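Local coordinates for protein bacterioferritin (Mycobacterium smegmatis str. MC2 155, PDB 3BKN) that probably stores iron, oxidising ferrous iron with dioxygen at a dinuclear centre and laying down ferric mineral inside a 24-subunit, haem-containing shell, at residues 30-42 and 149-161. Numbering follows the deposited sequence.
Sequences KMQDNWGFTELAE and YAAQCVSRPPGSA
Phe37 and Cys153 meet where the C-terminal tail of the bacterioferritin subunit crosses the turn between the first two helices of its four-helix bundle. The turn follows helix 5-34. It has a Schellman motif, with Gly36 at positive phi, and then Phe37 as N-cap of helix 38-64. Phe37 CB lies 3.7 Å from Cys153 O. Phe37 CG stands anti to the carbonyl carbon and beside the backbone N (chi1 -54°), which carries the ring to the short helix 146-151; its neighbour across the contact is Cys153 CB, at 4.2 Å. Phe37 CD1 touches Val154 CG1 at 3.6 Å and also reaches Cys153 CB. Phe37 CE1 rests on Ala150 CB at 3.8 Å, and CZ lies slightly farther from the same methyl. Next to the ring, Leu40 CB packs on both CB and SG of Cys153. Leu83 of helix 83-110 touches Phe37 and Leu40 as well.

Cys153 O faces the first turn of helix 38-64. It accepts two weak hydrogen bonds, one from Glu39 N at a bent 120° and a straighter one from Leu40 N at 162°. Beyond it, Glu39 OE2 comes to 3.3 Å from Ser155 CB. The tail then folds back past a cis peptide before Pro157, and Thr38 CG2 approaches Ser160 O at 3.4 Å. Other subunits of the shell hold the tail too: Gly159 O accepts a hydrogen bond from Gln137 of a second subunit, and Val154 O one from Arg156 of a third. Between turn and tail sits one water. It donates to Gly36 O at 2.7 Å, accepts from Ser155 N and Gly159 N, and hydrogen-bonds Thr38 OG1 at 2.7 Å.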
# COMPACT_ATOMS: atom_id res chain seq x y z
N LYS A 30 -4.12 -24.33 38.64
CA LYS A 30 -5.48 -23.87 38.99
C LYS A 30 -5.58 -23.40 40.41
O LYS A 30 -6.21 -22.39 40.67
CB LYS A 30 -6.49 -24.99 38.80
CG LYS A 30 -6.83 -25.23 37.37
CD LYS A 30 -7.11 -23.90 36.70
CE LYS A 30 -7.94 -24.09 35.50
NZ LYS A 30 -8.39 -22.79 34.93
N MET A 31 -4.94 -24.12 41.33
CA MET A 31 -4.88 -23.72 42.73
C MET A 31 -4.13 -22.43 42.91
O MET A 31 -4.56 -21.55 43.66
CB MET A 31 -4.25 -24.80 43.58
CG MET A 31 -5.12 -26.03 43.76
SD MET A 31 -4.22 -27.32 44.66
CE MET A 31 -4.32 -26.64 46.34
N GLN A 32 -3.00 -22.31 42.23
CA GLN A 32 -2.24 -21.08 42.22
C GLN A 32 -3.06 -19.89 41.72
O GLN A 32 -3.00 -18.82 42.31
CB GLN A 32 -1.00 -21.26 41.38
CG GLN A 32 0.12 -21.94 42.14
CD GLN A 32 1.19 -22.55 41.24
OE1 GLN A 32 1.39 -22.15 40.09
NE2 GLN A 32 1.88 -23.51 41.76
N ASP A 33 -3.82 -20.07 40.64
CA ASP A 33 -4.75 -19.02 40.18
C ASP A 33 -5.75 -18.62 41.25
O ASP A 33 -5.96 -17.44 41.47
CB ASP A 33 -5.55 -19.47 38.99
CG ASP A 33 -5.18 -18.74 37.72
OD1 ASP A 33 -5.14 -17.48 37.68
OD2 ASP A 33 -4.98 -19.48 36.72
N ASN A 34 -6.39 -19.60 41.88
CA ASN A 34 -7.36 -19.35 42.94
C ASN A 34 -6.84 -18.66 44.18
O ASN A 34 -7.63 -18.07 44.95
CB ASN A 34 -8.04 -20.61 43.39
CG ASN A 34 -9.42 -20.68 42.88
OD1 ASN A 34 -10.39 -20.46 43.62
ND2 ASN A 34 -9.54 -20.93 41.56
N TRP A 35 -5.54 -18.77 44.41
CA TRP A 35 -4.90 -18.14 45.53
C TRP A 35 -4.50 -16.75 45.17
O TRP A 35 -4.09 -15.99 46.03
CB TRP A 35 -3.67 -18.93 45.92
CG TRP A 35 -3.96 -20.20 46.65
CD1 TRP A 35 -5.10 -20.50 47.31
CD2 TRP A 35 -3.08 -21.32 46.82
NE1 TRP A 35 -5.01 -21.75 47.87
CE2 TRP A 35 -3.78 -22.27 47.61
CE3 TRP A 35 -1.77 -21.61 46.41
CZ2 TRP A 35 -3.21 -23.50 47.99
CZ3 TRP A 35 -1.22 -22.82 46.77
CH2 TRP A 35 -1.94 -23.76 47.55
N GLY A 36 -4.59 -16.41 43.89
CA GLY A 36 -4.22 -15.09 43.41
C GLY A 36 -2.85 -14.97 42.78
O GLY A 36 -2.48 -13.89 42.31
N PHE A 37 -2.09 -16.06 42.77
CA PHE A 37 -0.76 -16.04 42.15
C PHE A 37 -0.91 -16.31 40.67
O PHE A 37 -0.48 -17.33 40.14
CB PHE A 37 0.17 -17.02 42.77
CG PHE A 37 0.28 -16.87 44.21
CD1 PHE A 37 0.72 -15.69 44.75
CD2 PHE A 37 -0.10 -17.91 45.05
CE1 PHE A 37 0.83 -15.53 46.13
CE2 PHE A 37 -0.02 -17.76 46.45
CZ PHE A 37 0.47 -16.57 46.99
N THR A 38 -1.52 -15.37 39.99
CA THR A 38 -1.90 -15.59 38.63
C THR A 38 -0.68 -15.60 37.72
O THR A 38 -0.64 -16.38 36.75
CB THR A 38 -2.85 -14.53 38.15
OG1 THR A 38 -2.22 -13.27 38.35
CG2 THR A 38 -4.20 -14.59 38.92
N GLU A 39 0.29 -14.74 37.99
CA GLU A 39 1.52 -14.79 37.17
C GLU A 39 2.25 -16.16 37.26
O GLU A 39 2.66 -16.74 36.22
CB GLU A 39 2.45 -13.59 37.46
CG GLU A 39 1.89 -12.19 37.06
CD GLU A 39 1.04 -12.16 35.78
OE1 GLU A 39 1.45 -12.63 34.70
OE2 GLU A 39 -0.08 -11.64 35.87
N LEU A 40 2.42 -16.67 38.48
CA LEU A 40 2.99 -17.95 38.68
C LEU A 40 2.11 -19.05 38.03
O LEU A 40 2.62 -20.03 37.47
CB LEU A 40 3.19 -18.18 40.15
CG LEU A 40 3.68 -19.59 40.45
CD1 LEU A 40 5.09 -19.83 39.89
CD2 LEU A 40 3.60 -19.84 41.94
N ALA A 41 0.79 -18.89 38.08
CA ALA A 41 -0.08 -19.92 37.54
C ALA A 41 0.11 -20.15 36.06
O ALA A 41 0.02 -21.30 35.62
CB ALA A 41 -1.52 -19.68 37.86
N GLU A 42 0.38 -19.08 35.30
CA GLU A 42 0.64 -19.13 33.85
C GLU A 42 1.87 -20.06 33.59
O GLU A 42 1.85 -20.90 32.66
CB GLU A 42 0.84 -17.72 33.23
CG GLU A 42 -0.39 -17.07 32.54
CD GLU A 42 -0.37 -15.49 32.51
OE1 GLU A 42 0.69 -14.84 32.33
OE2 GLU A 42 -1.45 -14.88 32.68
N TYR A 149 8.69 -13.36 47.92
CA TYR A 149 8.73 -14.17 46.74
C TYR A 149 7.32 -14.24 46.13
O TYR A 149 7.12 -14.03 44.93
CB TYR A 149 9.19 -15.55 47.08
CG TYR A 149 9.18 -16.42 45.86
CD1 TYR A 149 10.31 -16.52 45.07
CD2 TYR A 149 8.03 -17.11 45.47
CE1 TYR A 149 10.31 -17.28 43.94
CE2 TYR A 149 8.01 -17.89 44.34
CZ TYR A 149 9.17 -17.97 43.57
OH TYR A 149 9.23 -18.71 42.41
N ALA A 150 6.36 -14.55 46.99
CA ALA A 150 4.97 -14.64 46.65
C ALA A 150 4.48 -13.35 45.95
O ALA A 150 3.75 -13.43 44.94
CB ALA A 150 4.15 -14.95 47.93
N ALA A 151 4.88 -12.17 46.48
CA ALA A 151 4.56 -10.88 45.82
C ALA A 151 5.04 -10.80 44.35
O ALA A 151 4.51 -10.02 43.58
CB ALA A 151 5.12 -9.70 46.61
N GLN A 152 6.01 -11.62 43.94
CA GLN A 152 6.45 -11.57 42.56
C GLN A 152 5.61 -12.50 41.68
O GLN A 152 5.88 -12.67 40.48
CB GLN A 152 7.92 -11.94 42.42
CG GLN A 152 8.88 -11.28 43.40
CD GLN A 152 8.71 -9.80 43.49
OE1 GLN A 152 8.73 -9.12 42.48
NE2 GLN A 152 8.51 -9.29 44.72
N CYS A 153 4.60 -13.12 42.28
CA CYS A 153 3.80 -14.08 41.58
C CYS A 153 2.40 -13.55 41.31
O CYS A 153 1.59 -14.26 40.73
CB CYS A 153 3.72 -15.35 42.41
SG CYS A 153 5.26 -16.17 42.53
N VAL A 154 2.11 -12.33 41.76
CA VAL A 154 0.81 -11.71 41.56
C VAL A 154 0.98 -10.59 40.55
O VAL A 154 2.11 -10.13 40.30
CB VAL A 154 0.19 -11.18 42.89
CG1 VAL A 154 0.15 -12.28 43.91
CG2 VAL A 154 0.98 -10.03 43.45
N SER A 155 -0.11 -10.16 39.94
CA SER A 155 -0.03 -9.04 39.01
C SER A 155 -0.21 -7.68 39.72
O SER A 155 -0.48 -7.62 40.93
CB SER A 155 -1.07 -9.23 37.93
OG SER A 155 -2.33 -9.33 38.55
N ARG A 156 -0.01 -6.59 38.98
CA ARG A 156 -0.28 -5.26 39.49
C ARG A 156 -1.54 -4.65 38.81
O ARG A 156 -1.52 -4.30 37.66
CB ARG A 156 0.95 -4.38 39.29
CG ARG A 156 2.20 -4.95 40.01
CD ARG A 156 3.50 -4.07 39.81
NE ARG A 156 3.45 -2.78 40.55
CZ ARG A 156 4.05 -2.53 41.73
NH1 ARG A 156 4.80 -3.44 42.37
NH2 ARG A 156 3.91 -1.32 42.27
N PRO A 157 -2.66 -4.56 39.53
CA PRO A 157 -2.99 -4.98 40.90
C PRO A 157 -3.31 -6.50 40.94
O PRO A 157 -3.56 -7.11 39.89
CB PRO A 157 -4.23 -4.16 41.20
CG PRO A 157 -4.92 -3.99 39.85
CD PRO A 157 -3.82 -3.94 38.83
N PRO A 158 -3.22 -7.14 42.11
CA PRO A 158 -3.45 -8.59 42.10
C PRO A 158 -4.83 -9.02 41.55
O PRO A 158 -5.85 -8.43 41.89
CB PRO A 158 -3.29 -8.98 43.57
CG PRO A 158 -2.37 -7.91 44.14
CD PRO A 158 -2.83 -6.65 43.45
N GLY A 159 -4.84 -10.02 40.68
CA GLY A 159 -6.08 -10.53 40.14
C GLY A 159 -6.54 -11.76 40.91
O GLY A 159 -6.26 -11.92 42.10
N SER A 160 -7.25 -12.65 40.21
CA SER A 160 -7.91 -13.81 40.81
C SER A 160 -8.09 -14.85 39.69
O SER A 160 -7.62 -14.62 38.61
CB SER A 160 -9.26 -13.40 41.40
OG SER A 160 -10.03 -12.65 40.47
N ALA A 161 -8.74 -15.99 39.95
CA ALA A 161 -9.20 -16.91 38.85
C ALA A 161 -10.26 -16.25 37.91
O ALA A 161 -10.98 -15.30 38.29
CB ALA A 161 -9.74 -18.22 39.44
O HOH W 1 -2.56 -11.81 40.64